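Side-chain contacts in thioesterase (Streptomyces coelicolor, PDB 3QMW), which probably hydrolyses thioester bonds as an alpha/beta-hydrolase-fold thioesterase of the prodiginine biosynthetic pathway: residues F240-G245 / D249-H254; T151-V156 / R176-L181. All blocks are in the same frame, centred on the assembly; numbering follows the deposited sequence.

Contact 1: F240-G245 / D249-H254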
loop_
_atom_site.group_PDB
_atom_site.type_symbol
_atom_site.label_atom_id
_atom_site.label_comp_id
_atom_site.label_asym_id
_atom_site.label_seq_id
_atom_site.Cartn_x
_atom_site.Cartn_y
_atom_site.Cartn_z
ATOM N N PHE D 240 16.000 9.919 5.224
ATOM C CA PHE D 240 14.975 9.937 6.278
ATOM C C PHE D 240 13.515 9.986 5.783
ATOM O O PHE D 240 12.591 10.263 6.566
ATOM C CB PHE D 240 15.240 11.105 7.238
ATOM C CG PHE D 240 16.175 10.759 8.354
ATOM C CD1 PHE D 240 17.517 11.129 8.297
ATOM C CD2 PHE D 240 15.715 10.058 9.463
ATOM C CE1 PHE D 240 18.388 10.807 9.333
ATOM C CE2 PHE D 240 16.575 9.729 10.502
ATOM C CZ PHE D 240 17.917 10.103 10.436
ATOM N N PHE D 241 13.298 9.681 4.505
ATOM C CA PHE D 241 11.941 9.622 3.943
ATOM C C PHE D 241 10.923 8.909 4.864
ATOM O O PHE D 241 9.747 9.299 4.918
ATOM C CB PHE D 241 11.949 8.970 2.542
ATOM C CG PHE D 241 12.192 7.467 2.539
ATOM C CD1 PHE D 241 11.219 6.581 2.991
ATOM C CD2 PHE D 241 13.373 6.944 2.042
ATOM C CE1 PHE D 241 11.442 5.213 2.970
ATOM C CE2 PHE D 241 13.598 5.575 2.012
ATOM C CZ PHE D 241 12.638 4.711 2.476
ATOM N N LEU D 242 11.398 7.890 5.590
ATOM C CA LEU D 242 10.560 7.010 6.420
ATOM C C LEU D 242 9.660 7.734 7.420
ATOM O O LEU D 242 8.610 7.218 7.798
ATOM C CB LEU D 242 11.452 6.015 7.183
ATOM C CG LEU D 242 10.734 4.855 7.873
ATOM C CD1 LEU D 242 9.969 4.064 6.843
ATOM C CD2 LEU D 242 11.702 3.973 8.601
ATOM N N ASN D 243 10.078 8.914 7.857
ATOM C CA ASN D 243 9.307 9.682 8.827
ATOM C C ASN D 243 7.929 10.074 8.293
ATOM O O ASN D 243 6.932 9.940 8.999
ATOM C CB ASN D 243 10.082 10.936 9.254
ATOM C CG ASN D 243 11.463 10.612 9.816
ATOM O OD1 ASN D 243 11.643 9.629 10.550
ATOM N ND2 ASN D 243 12.446 11.442 9.471
ATOM N N GLY D 244 7.873 10.548 7.050
ATOM C CA GLY D 244 6.613 10.959 6.440
ATOM C C GLY D 244 6.792 11.358 4.988
ATOM O O GLY D 244 7.918 11.645 4.545
ATOM N N GLY D 245 5.694 11.356 4.237
ATOM C CA GLY D 245 5.703 11.808 2.848
ATOM C C GLY D 245 5.325 10.733 1.840
ATOM O O GLY D 245 4.949 9.624 2.227
ATOM N N ASP D 249 4.689 6.353 2.143
ATOM C CA ASP D 249 3.463 5.753 1.589
ATOM C C ASP D 249 3.782 4.652 0.575
ATOM O O ASP D 249 3.179 3.582 0.632
ATOM C CB ASP D 249 2.564 6.823 0.930
ATOM C CG ASP D 249 1.712 7.590 1.937
ATOM O OD1 ASP D 249 0.978 6.947 2.718
ATOM O OD2 ASP D 249 1.748 8.841 1.927
ATOM N N ARG D 250 4.736 4.900 -0.325
ATOM C CA ARG D 250 5.112 3.895 -1.323
ATOM C C ARG D 250 5.829 2.693 -0.722
ATOM O O ARG D 250 5.491 1.552 -1.058
ATOM C CB ARG D 250 5.956 4.492 -2.447
ATOM C CG ARG D 250 5.162 4.871 -3.679
ATOM C CD ARG D 250 6.043 4.867 -4.942
ATOM N NE ARG D 250 5.256 5.008 -6.176
ATOM C CZ ARG D 250 4.694 6.146 -6.599
ATOM N NH1 ARG D 250 4.810 7.277 -5.899
ATOM N NH2 ARG D 250 4.002 6.156 -7.734
ATOM N N LEU D 251 6.808 2.928 0.158
ATOM C CA LEU D 251 7.449 1.827 0.885
ATOM C C LEU D 251 6.372 0.903 1.429
ATOM O O LEU D 251 6.393 -0.288 1.163
ATOM C CB LEU D 251 8.317 2.324 2.044
ATOM C CG LEU D 251 8.715 1.232 3.061
ATOM C CD1 LEU D 251 9.925 0.502 2.567
ATOM C CD2 LEU D 251 8.979 1.788 4.426
ATOM N N LEU D 252 5.433 1.473 2.178
ATOM C CA LEU D 252 4.338 0.703 2.788
ATOM C C LEU D 252 3.474 -0.087 1.802
ATOM O O LEU D 252 2.928 -1.140 2.149
ATOM C CB LEU D 252 3.432 1.628 3.610
ATOM C CG LEU D 252 4.003 2.092 4.951
ATOM C CD1 LEU D 252 3.136 3.180 5.528
ATOM C CD2 LEU D 252 4.137 0.915 5.938
ATOM N N ALA D 253 3.332 0.437 0.587
ATOM C CA ALA D 253 2.488 -0.182 -0.427
ATOM C C ALA D 253 3.243 -1.341 -1.051
ATOM O O ALA D 253 2.679 -2.419 -1.243
ATOM C CB ALA D 253 2.086 0.836 -1.475
ATOM N N HIS D 254 4.524 -1.129 -1.346
ATOM C CA HIS D 254 5.403 -2.236 -1.753
ATOM C C HIS D 254 5.429 -3.373 -0.721
ATOM O O HIS D 254 5.318 -4.537 -1.080
ATOM C CB HIS D 254 6.813 -1.733 -2.043
ATOM C CG HIS D 254 6.925 -0.990 -3.335
ATOM N ND1 HIS D 254 6.831 -1.615 -4.563
ATOM C CD2 HIS D 254 7.121 0.324 -3.597
ATOM C CE1 HIS D 254 6.964 -0.716 -5.524
ATOM N NE2 HIS D 254 7.142 0.469 -4.967
#
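Leu242 CD1 lies 3.5 Å from Leu251 CD2, the closest apolar approach between 240-245 and 249-254. The two leucine side chains meet at a slant, through one methyl each. With chi1 at 165°, Leu251 turns CG to the side opposite its own N, which carries CD2 out from the helix toward the short 3-10 turn at 241-243. Phe241 packs more loosely beside them, its CE1 4.4 Å from Leu251 CB and its ring oblique to that carbon. The apolar part is buried: Trp49 covers both leucines, Phe102 and Phe206 lie against Leu251, and His104 meets the Phe241 ring edge-to-face. Toward the partly exposed side the contact turns polar. Gly245, the N-cap residue of helix 246-258, accepts a hydrogen bond at its carbonyl O from Asp249 N at 3.3 Å, which opens the first turn of the helix. Asp249 OD2 also comes 3.3 Å from Gly245 O, yet both are acceptors and no bond forms. The carboxylate is instead held through OD1 by a salt bridge to Arg52, and Gly54 of the second subunit packs on the same aspartate. A loop that runs from the last strand into the C-terminal helix is where the alpha/beta hydrolase fold carries its catalytic histidine, here probably His239.

Contact 2: T151-V156 / R176-L181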
loop_
_atom_site.group_PDB
_atom_site.type_symbol
_atom_site.label_atom_id
_atom_site.label_comp_id
_atom_site.label_asym_id
_atom_site.label_seq_id
_atom_site.Cartn_x
_atom_site.Cartn_y
_atom_site.Cartn_z
ATOM N N THR D 151 27.271 19.400 17.711
ATOM C CA THR D 151 26.886 20.334 16.653
ATOM C C THR D 151 27.223 19.781 15.263
ATOM O O THR D 151 26.459 19.975 14.318
ATOM C CB THR D 151 27.522 21.722 16.865
ATOM O OG1 THR D 151 28.758 21.571 17.579
ATOM C CG2 THR D 151 26.581 22.626 17.671
ATOM N N ALA D 152 28.347 19.077 15.147
ATOM C CA ALA D 152 28.691 18.384 13.897
ATOM C C ALA D 152 27.693 17.268 13.597
ATOM O O ALA D 152 27.232 17.135 12.464
ATOM C CB ALA D 152 30.099 17.813 13.965
ATOM N N LEU D 153 27.371 16.477 14.619
ATOM C CA LEU D 153 26.463 15.344 14.481
ATOM C C LEU D 153 25.019 15.797 14.306
ATOM O O LEU D 153 24.208 15.086 13.719
ATOM C CB LEU D 153 26.568 14.441 15.708
ATOM C CG LEU D 153 25.772 13.141 15.695
ATOM C CD1 LEU D 153 26.283 12.247 14.585
ATOM C CD2 LEU D 153 25.874 12.454 17.044
ATOM N N ARG D 154 24.695 16.974 14.830
ATOM C CA ARG D 154 23.395 17.567 14.591
ATOM C C ARG D 154 23.286 17.923 13.122
ATOM O O ARG D 154 22.346 17.500 12.449
ATOM C CB ARG D 154 23.174 18.811 15.456
ATOM C CG ARG D 154 21.725 19.282 15.462
ATOM C CD ARG D 154 21.429 20.319 16.547
ATOM N NE ARG D 154 19.981 20.460 16.766
ATOM C CZ ARG D 154 19.312 21.611 16.923
ATOM N NH1 ARG D 154 19.927 22.796 16.879
ATOM N NH2 ARG D 154 17.993 21.580 17.112
ATOM N N GLU D 155 24.259 18.681 12.620
ATOM C CA GLU D 155 24.204 19.164 11.243
ATOM C C GLU D 155 24.235 18.015 10.224
ATOM O O GLU D 155 23.632 18.120 9.159
ATOM C CB GLU D 155 25.318 20.182 10.951
ATOM C CG GLU D 155 25.005 21.056 9.708
ATOM C CD GLU D 155 26.054 22.137 9.403
ATOM O OE1 GLU D 155 27.262 21.930 9.691
ATOM O OE2 GLU D 155 25.659 23.199 8.859
ATOM N N VAL D 156 24.913 16.920 10.552
ATOM C CA VAL D 156 24.945 15.760 9.659
ATOM C C VAL D 156 23.561 15.131 9.532
ATOM O O VAL D 156 23.137 14.786 8.439
ATOM C CB VAL D 156 25.983 14.697 10.104
ATOM C CG1 VAL D 156 25.521 13.282 9.741
ATOM C CG2 VAL D 156 27.350 15.004 9.496
ATOM N N ARG D 176 18.388 14.703 24.070
ATOM C CA ARG D 176 18.207 13.583 24.990
ATOM C C ARG D 176 18.684 12.227 24.457
ATOM O O ARG D 176 19.152 11.386 25.237
ATOM C CB ARG D 176 16.744 13.446 25.422
ATOM C CG ARG D 176 16.398 12.014 25.865
ATOM C CD ARG D 176 15.046 11.881 26.497
ATOM N NE ARG D 176 15.131 11.967 27.954
ATOM C CZ ARG D 176 14.175 11.561 28.788
ATOM N NH1 ARG D 176 13.043 11.028 28.323
ATOM N NH2 ARG D 176 14.349 11.679 30.103
ATOM N N ARG D 177 18.555 12.002 23.154
ATOM C CA ARG D 177 18.848 10.685 22.591
ATOM C C ARG D 177 20.229 10.590 21.933
ATOM O O ARG D 177 20.502 9.622 21.226
ATOM C CB ARG D 177 17.737 10.265 21.615
ATOM C CG ARG D 177 16.353 10.219 22.270
ATOM C CD ARG D 177 15.454 9.125 21.705
ATOM N NE ARG D 177 14.274 8.901 22.544
ATOM C CZ ARG D 177 14.324 8.486 23.805
ATOM N NH1 ARG D 177 15.492 8.268 24.385
ATOM N NH2 ARG D 177 13.211 8.303 24.490
ATOM N N LEU D 178 21.095 11.578 22.179
ATOM C CA LEU D 178 22.483 11.567 21.644
ATOM C C LEU D 178 23.364 10.381 22.075
ATOM O O LEU D 178 24.060 9.804 21.239
ATOM C CB LEU D 178 23.211 12.874 21.968
ATOM C CG LEU D 178 23.224 13.886 20.834
ATOM C CD1 LEU D 178 23.679 15.229 21.347
ATOM C CD2 LEU D 178 24.125 13.389 19.725
ATOM N N PRO D 179 23.368 10.035 23.375
ATOM C CA PRO D 179 24.006 8.792 23.772
ATOM C C PRO D 179 23.588 7.602 22.919
ATOM O O PRO D 179 24.434 6.855 22.429
ATOM C CB PRO D 179 23.532 8.599 25.221
ATOM C CG PRO D 179 23.082 9.943 25.684
ATOM C CD PRO D 179 23.161 10.910 24.536
ATOM N N VAL D 180 22.282 7.449 22.737
ATOM C CA VAL D 180 21.713 6.260 22.112
ATOM C C VAL D 180 21.980 6.280 20.624
ATOM O O VAL D 180 22.213 5.236 20.028
ATOM C CB VAL D 180 20.230 6.167 22.378
ATOM C CG1 VAL D 180 19.751 4.778 22.110
ATOM C CG2 VAL D 180 19.953 6.530 23.830
ATOM N N LEU D 181 21.977 7.472 20.037
ATOM C CA LEU D 181 22.458 7.662 18.673
ATOM C C LEU D 181 23.899 7.169 18.552
ATOM O O LEU D 181 24.182 6.257 17.773
ATOM C CB LEU D 181 22.365 9.136 18.267
ATOM C CG LEU D 181 22.791 9.482 16.832
ATOM C CD1 LEU D 181 22.038 8.644 15.808
ATOM C CD2 LEU D 181 22.597 10.971 16.542
#
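Leu181 N donates to Arg177 O at 2.9 Å, a bond in the first turn of helix 178-189, and the side chain of Leu181 reaches across to Leu153 on helix 150-159. Both helices belong to the segment between strands 129-132 and 203-208 of the alpha/beta hydrolase fold, where the lid of related thioesterases is usually found. No hydrogen bond links the two segments, and the contact is carried by three buried leucines. Leu153 reaches toward helix 178-189 and meets Leu178 and Leu181, three residues apart on one face of that helix. With chi1 at -175°, its CG lies opposite the backbone N and the isobutyl group extends from its helix. Leu181 takes nearly the same first torsion, and the two side chains meet tip to tip. Leu178 comes alongside instead, running past Leu153 in the opposite direction. The backbones remain well apart, with 9.0 Å between Leu153 CA and Leu178 CA, and the side chains alone bridge the gap. Phe174 of the intervening helix 169-176 packs on Leu181 and also touches Arg154, so a third helix borders the same junction. A single methyl does most of the joining: Leu153 CD2 is 3.3 Å from Leu178 CD2 and 3.6 Å from Leu181 CD2, while Leu153 CG lies 3.9 Å from that same Leu181 methyl.

How the contacts relate
The contacts follow one another along the chain: contact 2 closes before contact 1 opens, and strands 203-208 and 230-235 come between them. Their centres are 23 Å apart, and the nearest atoms, about 6 Å apart, do not touch. Contact 2 lies farther out, its centre about 19 Å from the centre of the chain, and joins helices inserted between two sheet strands. Contact 1, its centre about 12 Å from the centre of the chain, joins the loop after the last strand to helix 246-258, which packs beside the parallel sheet. Contact 1 thus lies next to the probable active site and the dimer interface, contact 2 in the probable lid region, which the second subunit does not touch at this contact.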